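Local atomic coordinates of putative SnoaL-like polyketide cyclase (Shewanella putrefaciens, PDB entry 3GZB), a protein that is of unproven function but belongs to the SnoaL-like family of the NTF2 clan and is probably related to polyketide cyclases. Residues L6-V10 and S11-N15; F109-G113 and K114-V118. One frame throughout, in Å; residues are numbered along the deposited sequence.

Overall arrangement
Contact 1 lies on the surface, about 16 Å from the centre of the chain, in the loop that leads to helix 21-34. Contact 2 is partly buried, although it lies farther out, at about 20 Å. It joins the loop after strand 105-106 to the start of strand 115-129, and so belongs to the curved sheet. The two share no element: their centres are 29 Å apart and their nearest atoms about 13 Å. In contact 1 backbone bonds of a helical turn dominate, with thin apolar touches beside them. In contact 2 a single turn bond accompanies aromatic and aliphatic packing, and the lysines are held by the C-terminal end of the chain.

Contact 1 (L6-V10 and S11-N15); sequences LVIPV and SAQAN
P9 and A12 are joined by the first of two backbone hydrogen bonds that curl this short piece of chain into a helical turn. A12 N donates a hydrogen bond to P9 O at 2.9 Å. Q13 N donates one to V10 O, also at 2.9 Å. Both bonds are bent, with N-H...O angles of 141° and 139°. Both link residue i+3 to residue i, as in a 3-10 turn. A14 N adds a weak bond to S11 O at 3.5 Å.

Side chains add little that is polar. The S11 hydroxyl lies beside the proline ring, with OG 3.6 Å from P9 CB. On the same turn, A12 CB meets P9 CG at 4.0 Å. Q13 folds back over the extended chain before the turn. Its CG lies anti to its own carbonyl carbon (chi1 -54°), on the side of I8. In the conformer of I8 described here, Q13 CG comes to 3.5 Å from I8 CG2, and the two side chains cross at about a right angle. I8 has a second conformer, so this touch is uncertain. Beyond CG, the amide turns OE1 toward the V10 side chain, 3.9 Å from V10 CG1. This is a van der Waals touch.

I8 and Q13 are exposed, whereas A14 is buried. V10 and A14 both rest on M19 in the loop that follows. V10 also touches V27, S11 touches D31, and A14 and N15 touch Q24. The turn thus lies against the side of helix 21-34, shortly before the chain enters that helix.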
loop_
_atom_site.group_PDB
_atom_site.type_symbol
_atom_site.label_atom_id
_atom_site.label_comp_id
_atom_site.label_asym_id
_atom_site.label_seq_id
_atom_site.Cartn_x
_atom_site.Cartn_y
_atom_site.Cartn_z
ATOM N N LEU A 6 -2.004 -9.636 21.933
ATOM C CA LEU A 6 -1.304 -10.890 21.736
ATOM C C LEU A 6 -0.636 -10.852 20.367
ATOM O O LEU A 6 -1.300 -10.584 19.402
ATOM C CB LEU A 6 -2.294 -12.052 21.744
ATOM C CG LEU A 6 -2.947 -12.419 23.076
ATOM C CD1 LEU A 6 -3.619 -13.759 22.901
ATOM C CD2 LEU A 6 -1.898 -12.493 24.154
ATOM N N VAL A 7 0.654 -11.102 20.329
ATOM C CA VAL A 7 1.385 -11.196 19.046
ATOM C C VAL A 7 1.267 -12.655 18.600
ATOM O O VAL A 7 1.693 -13.563 19.303
ATOM C CB VAL A 7 2.851 -10.821 19.192
ATOM C CG1 VAL A 7 3.596 -11.047 17.860
ATOM C CG2 VAL A 7 2.972 -9.348 19.609
ATOM N N ILE A 8 0.715 -12.819 17.395
ATOM C CA ILE A 8 0.311 -14.106 16.801
ATOM C C ILE A 8 1.013 -14.214 15.419
ATOM O O ILE A 8 0.873 -13.293 14.628
ATOM C CB ILE A 8 -1.244 -14.031 16.568
ATOM C CG1 ILE A 8 -1.989 -13.964 17.909
ATOM C CG2 ILE A 8 -1.793 -15.179 15.727
ATOM C CD1 ILE A 8 -1.574 -15.023 18.805
ATOM N N PRO A 9 1.707 -15.317 15.101
ATOM C CA PRO A 9 2.139 -15.465 13.721
ATOM C C PRO A 9 0.919 -15.547 12.815
ATOM O O PRO A 9 -0.051 -16.229 13.145
ATOM C CB PRO A 9 2.901 -16.798 13.714
ATOM C CG PRO A 9 2.515 -17.505 14.895
ATOM C CD PRO A 9 1.933 -16.543 15.880
ATOM N N VAL A 10 0.932 -14.877 11.676
ATOM C CA VAL A 10 -0.205 -14.886 10.763
ATOM C C VAL A 10 -0.449 -16.341 10.236
ATOM O O VAL A 10 -1.592 -16.699 9.966
ATOM C CB VAL A 10 -0.072 -13.862 9.654
ATOM C CG1 VAL A 10 -1.309 -13.820 8.753
ATOM C CG2 VAL A 10 0.104 -12.452 10.260
ATOM N N SER A 11 0.598 -17.135 10.130
ATOM C CA SER A 11 0.440 -18.537 9.774
ATOM C C SER A 11 -0.517 -19.262 10.723
ATOM O O SER A 11 -1.196 -20.199 10.281
ATOM C CB SER A 11 1.791 -19.228 9.784
ATOM O OG SER A 11 2.399 -19.208 11.061
ATOM N N ALA A 12 -0.571 -18.850 11.997
ATOM C CA ALA A 12 -1.519 -19.484 12.936
ATOM C C ALA A 12 -2.964 -19.031 12.745
ATOM O O ALA A 12 -3.842 -19.662 13.297
ATOM C CB ALA A 12 -1.105 -19.244 14.436
ATOM N N GLN A 13 -3.201 -17.929 12.040
ATOM C CA GLN A 13 -4.517 -17.406 11.683
ATOM C C GLN A 13 -5.006 -17.883 10.326
ATOM O O GLN A 13 -6.185 -17.771 10.017
ATOM C CB GLN A 13 -4.508 -15.865 11.689
ATOM C CG GLN A 13 -4.020 -15.264 12.977
ATOM C CD GLN A 13 -3.990 -13.751 12.901
ATOM O OE1 GLN A 13 -3.420 -13.159 11.978
ATOM N NE2 GLN A 13 -4.678 -13.122 13.855
ATOM N N ALA A 14 -4.067 -18.370 9.496
ATOM C CA ALA A 14 -4.349 -18.621 8.083
ATOM C C ALA A 14 -5.384 -19.679 7.862
ATOM O O ALA A 14 -6.085 -19.633 6.854
ATOM C CB ALA A 14 -3.065 -19.010 7.313
ATOM N N ASN A 15 -5.522 -20.581 8.804
ATOM C CA ASN A 15 -6.447 -21.695 8.643
ATOM C C ASN A 15 -7.678 -21.586 9.538
ATOM O O ASN A 15 -8.348 -22.588 9.753
ATOM C CB ASN A 15 -5.683 -23.041 8.824
ATOM C CG ASN A 15 -4.715 -23.294 7.684
ATOM O OD1 ASN A 15 -5.128 -23.580 6.535
ATOM N ND2 ASN A 15 -3.441 -23.076 7.944
#

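Contact 2 (F109-G113 and K114-V118); sequences FGKPG and KIIDV
F109 and I116 make the main apolar contact of this hairpin-like bend. I116 CD1 sits over one face of the F109 ring, 3.9 Å from its centroid and 17° off the normal, a CH-pi contact. I116 CG1 lies between its backbone N and carbonyl carbon (chi1 64°), which turns CG1, and CD1 with it, to the F109 side. V118 CG2 approaches F109 CE2 obliquely at 4.1 Å. I116 CG2 packs on K111 CB at 3.6 Å. An alanine at F109 would remove the ring and would probably leave I116 CD1 without its aromatic partner and a gap beside L151 of helix 144-151.

The backbone bond closes a type II turn from K111 to K114: K114 N reaches K111 O at 3.3 Å. G113 takes positive phi at the third position of that turn.

The charged ends of K111 and K114 stand 4.8 Å apart, NZ to NZ. K114 NZ forms a salt bridge with the terminal carboxylate of Q154, and K111 NZ bonds to Q154 O and L151 O. The nearby carboxylate probably offsets the like charges, so the lysines tie this turn to the C-terminus while the apolar groups pack against helix 144-151.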
loop_
_atom_site.group_PDB
_atom_site.type_symbol
_atom_site.label_atom_id
_atom_site.label_comp_id
_atom_site.label_asym_id
_atom_site.label_seq_id
_atom_site.Cartn_x
_atom_site.Cartn_y
_atom_site.Cartn_z
ATOM N N PHE A 109 23.045 -1.735 7.395
ATOM C CA PHE A 109 22.353 -0.498 7.734
ATOM C C PHE A 109 23.336 0.663 7.968
ATOM O O PHE A 109 22.943 1.674 8.558
ATOM C CB PHE A 109 21.498 -0.716 8.990
ATOM C CG PHE A 109 20.378 -1.683 8.798
ATOM C CD1 PHE A 109 20.586 -3.054 8.986
ATOM C CD2 PHE A 109 19.143 -1.237 8.397
ATOM C CE1 PHE A 109 19.519 -3.938 8.791
ATOM C CE2 PHE A 109 18.101 -2.125 8.194
ATOM C CZ PHE A 109 18.317 -3.460 8.418
ATOM N N GLY A 110 24.588 0.520 7.544
ATOM C CA GLY A 110 25.594 1.573 7.791
ATOM C C GLY A 110 26.135 1.682 9.215
ATOM O O GLY A 110 26.696 2.711 9.575
ATOM N N LYS A 111 25.973 0.625 10.017
ATOM C CA LYS A 111 26.359 0.599 11.425
ATOM C C LYS A 111 27.233 -0.625 11.712
ATOM O O LYS A 111 26.876 -1.495 12.491
ATOM C CB LYS A 111 25.130 0.623 12.338
ATOM C CG LYS A 111 24.235 1.841 12.137
ATOM C CD LYS A 111 24.821 3.132 12.601
ATOM C CE LYS A 111 23.850 4.263 12.278
ATOM N NZ LYS A 111 24.212 5.551 12.916
ATOM N N PRO A 112 28.393 -0.703 11.045
ATOM C CA PRO A 112 29.244 -1.878 11.263
ATOM C C PRO A 112 29.733 -2.030 12.722
ATOM O O PRO A 112 30.032 -1.049 13.428
ATOM C CB PRO A 112 30.426 -1.634 10.313
ATOM C CG PRO A 112 30.494 -0.121 10.188
ATOM C CD PRO A 112 29.021 0.267 10.128
ATOM N N GLY A 113 29.771 -3.284 13.168
ATOM C CA GLY A 113 30.208 -3.624 14.507
ATOM C C GLY A 113 29.230 -3.280 15.612
ATOM O O GLY A 113 29.565 -3.401 16.784
ATOM N N LYS A 114 28.029 -2.840 15.233
ATOM C CA LYS A 114 26.958 -2.537 16.177
ATOM C C LYS A 114 25.778 -3.437 15.907
ATOM O O LYS A 114 25.644 -4.026 14.829
ATOM C CB LYS A 114 26.478 -1.088 15.986
ATOM C CG LYS A 114 27.437 -0.037 16.481
ATOM C CD LYS A 114 26.990 1.338 15.980
ATOM C CE LYS A 114 27.548 2.486 16.808
ATOM N NZ LYS A 114 26.916 3.795 16.412
ATOM N N ILE A 115 24.914 -3.501 16.907
ATOM C CA ILE A 115 23.605 -4.141 16.804
ATOM C C ILE A 115 22.572 -3.021 16.667
ATOM O O ILE A 115 22.584 -2.046 17.440
ATOM C CB ILE A 115 23.273 -5.035 18.040
ATOM C CG1 ILE A 115 24.299 -6.172 18.199
ATOM C CG2 ILE A 115 21.848 -5.591 17.943
ATOM C CD1 ILE A 115 24.416 -7.092 16.994
ATOM N N ILE A 116 21.718 -3.152 15.652
ATOM C CA ILE A 116 20.674 -2.164 15.364
ATOM C C ILE A 116 19.306 -2.769 15.637
ATOM O O ILE A 116 19.122 -3.994 15.717
ATOM C CB ILE A 116 20.777 -1.533 13.918
ATOM C CG1 ILE A 116 20.573 -2.555 12.809
ATOM C CG2 ILE A 116 22.091 -0.729 13.815
ATOM C CD1 ILE A 116 19.088 -3.000 12.510
ATOM N N ASP A 117 18.325 -1.886 15.822
ATOM C CA ASP A 117 16.928 -2.289 16.007
ATOM C C ASP A 117 16.078 -1.196 15.374
ATOM O O ASP A 117 16.044 -0.053 15.869
ATOM C CB ASP A 117 16.682 -2.390 17.520
ATOM C CG ASP A 117 15.403 -3.133 17.903
ATOM O OD1 ASP A 117 14.488 -3.237 17.095
ATOM O OD2 ASP A 117 15.306 -3.559 19.100
ATOM N N VAL A 118 15.421 -1.502 14.261
ATOM C CA VAL A 118 14.587 -0.537 13.564
ATOM C C VAL A 118 13.240 -1.152 13.215
ATOM O O VAL A 118 13.146 -2.371 13.000
ATOM C CB VAL A 118 15.246 -0.018 12.237
ATOM C CG1 VAL A 118 16.540 0.762 12.577
ATOM C CG2 VAL A 118 15.593 -1.136 11.220
#